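Local coordinates for protein extracellular ligand-binding receptor (Rhodopseudomonas palustris, PDB 3SG0) that probably serves as a periplasmic solute-binding receptor for transport of aromatic acids, and is seen here holding benzoylformate (phenylglyoxylate), at residues A250-I255 / A303-G308. Residues are numbered along the deposited sequence; the frame is centred on the assembly and turned at random.
Sequences ATEEFI and APTIFG
The Phe307 ring meets Thr251 at its edge, where Thr251 CB lies in the ring plane, 3.8 Å from Phe307 CE1. Thr251 CG2 touches the same ring carbon, and the two side chains cross at about a right angle. The neighbouring Ile306, of the same segment, lays CG2 over one face of the ring, offset toward the rim. That methyl also presses on Ala250, 3.2 Å from Ala250 O and 4.0 Å from Ala250 CB. Thr305 lies alongside Thr251, with Thr305 CG2 3.5 Å from Thr251 OG1. With OG1 anti to the backbone N (chi1 166°), Thr251 N-caps helix 252-258, and its hydroxyl accepts from Glu253 N. No direct hydrogen bond joins 250-255 to 303-308; three waters bridge them instead. One donates to Ala250 O and Glu252 OE1 and accepts from Ile306 N, the bond to Ile306 N being 2.8 Å. A second accepts from Thr251 OG1 and Thr305 OG1 and donates to Glu253 OE2. A third donates to Glu252 OE1 and Pro304 O. The bend of Glu252 at chi2 (70°) helps bring OE1 to two of these waters. Phe307 belongs to the ligand pocket and touches the bound benzoylformate. Leu43 of helix 41-50 also packs against Phe307. The direct contact is thus mostly van der Waals, waters carry the polar links, and Thr251 borders the edge of a ring that also touches the ligand.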
loop_
_atom_site.group_PDB
_atom_site.type_symbol
_atom_site.label_atom_id
_atom_site.label_comp_id
_atom_site.label_asym_id
_atom_site.label_seq_id
_atom_site.Cartn_x
_atom_site.Cartn_y
_atom_site.Cartn_z
ATOM N N ALA A 250 -7.772 0.635 -5.115
ATOM C CA ALA A 250 -7.271 1.182 -6.377
ATOM C C ALA A 250 -6.869 0.118 -7.404
ATOM O O ALA A 250 -5.952 0.331 -8.209
ATOM C CB ALA A 250 -6.123 2.143 -6.097
ATOM N N THR A 251 -7.580 -1.007 -7.385
ATOM C CA THR A 251 -7.390 -2.085 -8.344
ATOM C C THR A 251 -8.607 -2.213 -9.254
ATOM O O THR A 251 -9.752 -2.090 -8.808
ATOM C CB THR A 251 -7.130 -3.434 -7.644
ATOM O OG1 THR A 251 -7.271 -4.477 -8.614
ATOM C CG2 THR A 251 -8.110 -3.694 -6.492
ATOM N N GLU A 252 -8.367 -2.470 -10.532
ATOM C CA GLU A 252 -9.470 -2.697 -11.455
ATOM C C GLU A 252 -10.365 -3.871 -11.026
ATOM O O GLU A 252 -11.520 -3.948 -11.439
ATOM C CB GLU A 252 -8.959 -2.853 -12.888
ATOM C CG GLU A 252 -8.559 -1.532 -13.546
ATOM C CD GLU A 252 -7.298 -0.898 -12.971
ATOM O OE1 GLU A 252 -6.432 -1.628 -12.434
ATOM O OE2 GLU A 252 -7.176 0.343 -13.064
ATOM N N GLU A 253 -9.861 -4.769 -10.182
ATOM C CA GLU A 253 -10.705 -5.853 -9.665
ATOM C C GLU A 253 -11.858 -5.317 -8.827
ATOM O O GLU A 253 -12.946 -5.896 -8.804
ATOM C CB GLU A 253 -9.893 -6.833 -8.816
ATOM C CG GLU A 253 -8.817 -7.569 -9.576
ATOM C CD GLU A 253 -8.108 -8.606 -8.726
ATOM O OE1 GLU A 253 -8.796 -9.310 -7.958
ATOM O OE2 GLU A 253 -6.871 -8.712 -8.822
ATOM N N PHE A 254 -11.618 -4.222 -8.120
ATOM C CA PHE A 254 -12.645 -3.574 -7.314
ATOM C C PHE A 254 -13.715 -2.963 -8.214
ATOM O O PHE A 254 -14.913 -3.063 -7.937
ATOM C CB PHE A 254 -11.999 -2.512 -6.416
ATOM C CG PHE A 254 -12.980 -1.660 -5.654
ATOM C CD1 PHE A 254 -13.450 -2.045 -4.408
ATOM C CD2 PHE A 254 -13.411 -0.455 -6.178
ATOM C CE1 PHE A 254 -14.335 -1.251 -3.716
ATOM C CE2 PHE A 254 -14.294 0.346 -5.485
ATOM C CZ PHE A 254 -14.759 -0.057 -4.247
ATOM N N ILE A 255 -13.289 -2.336 -9.304
ATOM C CA ILE A 255 -14.228 -1.752 -10.256
ATOM C C ILE A 255 -15.088 -2.838 -10.880
ATOM O O ILE A 255 -16.311 -2.694 -10.984
ATOM C CB ILE A 255 -13.502 -0.955 -11.367
ATOM C CG1 ILE A 255 -12.795 0.266 -10.765
ATOM C CG2 ILE A 255 -14.481 -0.537 -12.473
ATOM C CD1 ILE A 255 -12.003 1.085 -11.771
ATOM N N ALA A 303 -2.144 -6.469 -18.320
ATOM C CA ALA A 303 -1.875 -5.237 -17.588
ATOM C C ALA A 303 -1.848 -5.489 -16.086
ATOM O O ALA A 303 -2.652 -6.258 -15.561
ATOM C CB ALA A 303 -2.920 -4.185 -17.919
ATOM N N PRO A 304 -0.926 -4.823 -15.385
ATOM C CA PRO A 304 -0.876 -4.970 -13.931
ATOM C C PRO A 304 -1.892 -4.073 -13.243
ATOM O O PRO A 304 -2.389 -3.109 -13.836
ATOM C CB PRO A 304 0.527 -4.476 -13.596
ATOM C CG PRO A 304 0.785 -3.418 -14.624
ATOM C CD PRO A 304 0.126 -3.925 -15.893
ATOM N N THR A 305 -2.186 -4.394 -11.990
ATOM C CA THR A 305 -2.871 -3.455 -11.114
ATOM C C THR A 305 -1.849 -2.799 -10.185
ATOM O O THR A 305 -0.689 -3.226 -10.088
ATOM C CB THR A 305 -3.979 -4.128 -10.304
ATOM O OG1 THR A 305 -3.383 -5.044 -9.376
ATOM C CG2 THR A 305 -4.943 -4.874 -11.227
ATOM N N ILE A 306 -2.287 -1.755 -9.496
ATOM C CA ILE A 306 -1.377 -0.931 -8.723
ATOM C C ILE A 306 -0.592 -1.724 -7.681
ATOM O O ILE A 306 0.552 -1.394 -7.371
ATOM C CB ILE A 306 -2.124 0.226 -8.024
ATOM C CG1 ILE A 306 -1.134 1.238 -7.455
ATOM C CG2 ILE A 306 -3.067 -0.299 -6.950
ATOM C CD1 ILE A 306 -1.799 2.485 -6.896
ATOM N N PHE A 307 -1.182 -2.773 -7.118
ATOM C CA PHE A 307 -0.516 -3.436 -6.005
ATOM C C PHE A 307 0.820 -4.051 -6.387
ATOM O O PHE A 307 1.720 -4.120 -5.559
ATOM C CB PHE A 307 -1.476 -4.370 -5.271
ATOM C CG PHE A 307 -2.600 -3.614 -4.658
ATOM C CD1 PHE A 307 -3.852 -3.564 -5.257
ATOM C CD2 PHE A 307 -2.367 -2.833 -3.540
ATOM C CE1 PHE A 307 -4.861 -2.779 -4.711
ATOM C CE2 PHE A 307 -3.373 -2.047 -2.998
ATOM C CZ PHE A 307 -4.615 -2.017 -3.585
ATOM N N GLY A 308 0.974 -4.448 -7.648
ATOM C CA GLY A 308 2.261 -4.934 -8.110
ATOM C C GLY A 308 3.335 -3.855 -8.059
ATOM O O GLY A 308 4.526 -4.136 -7.869
HETATM O O HOH W 1 -4.729 -0.779 -10.466
HETATM O O HOH W 2 -5.561 -6.406 -8.036
HETATM O O HOH W 3 -5.072 -2.785 -14.489
#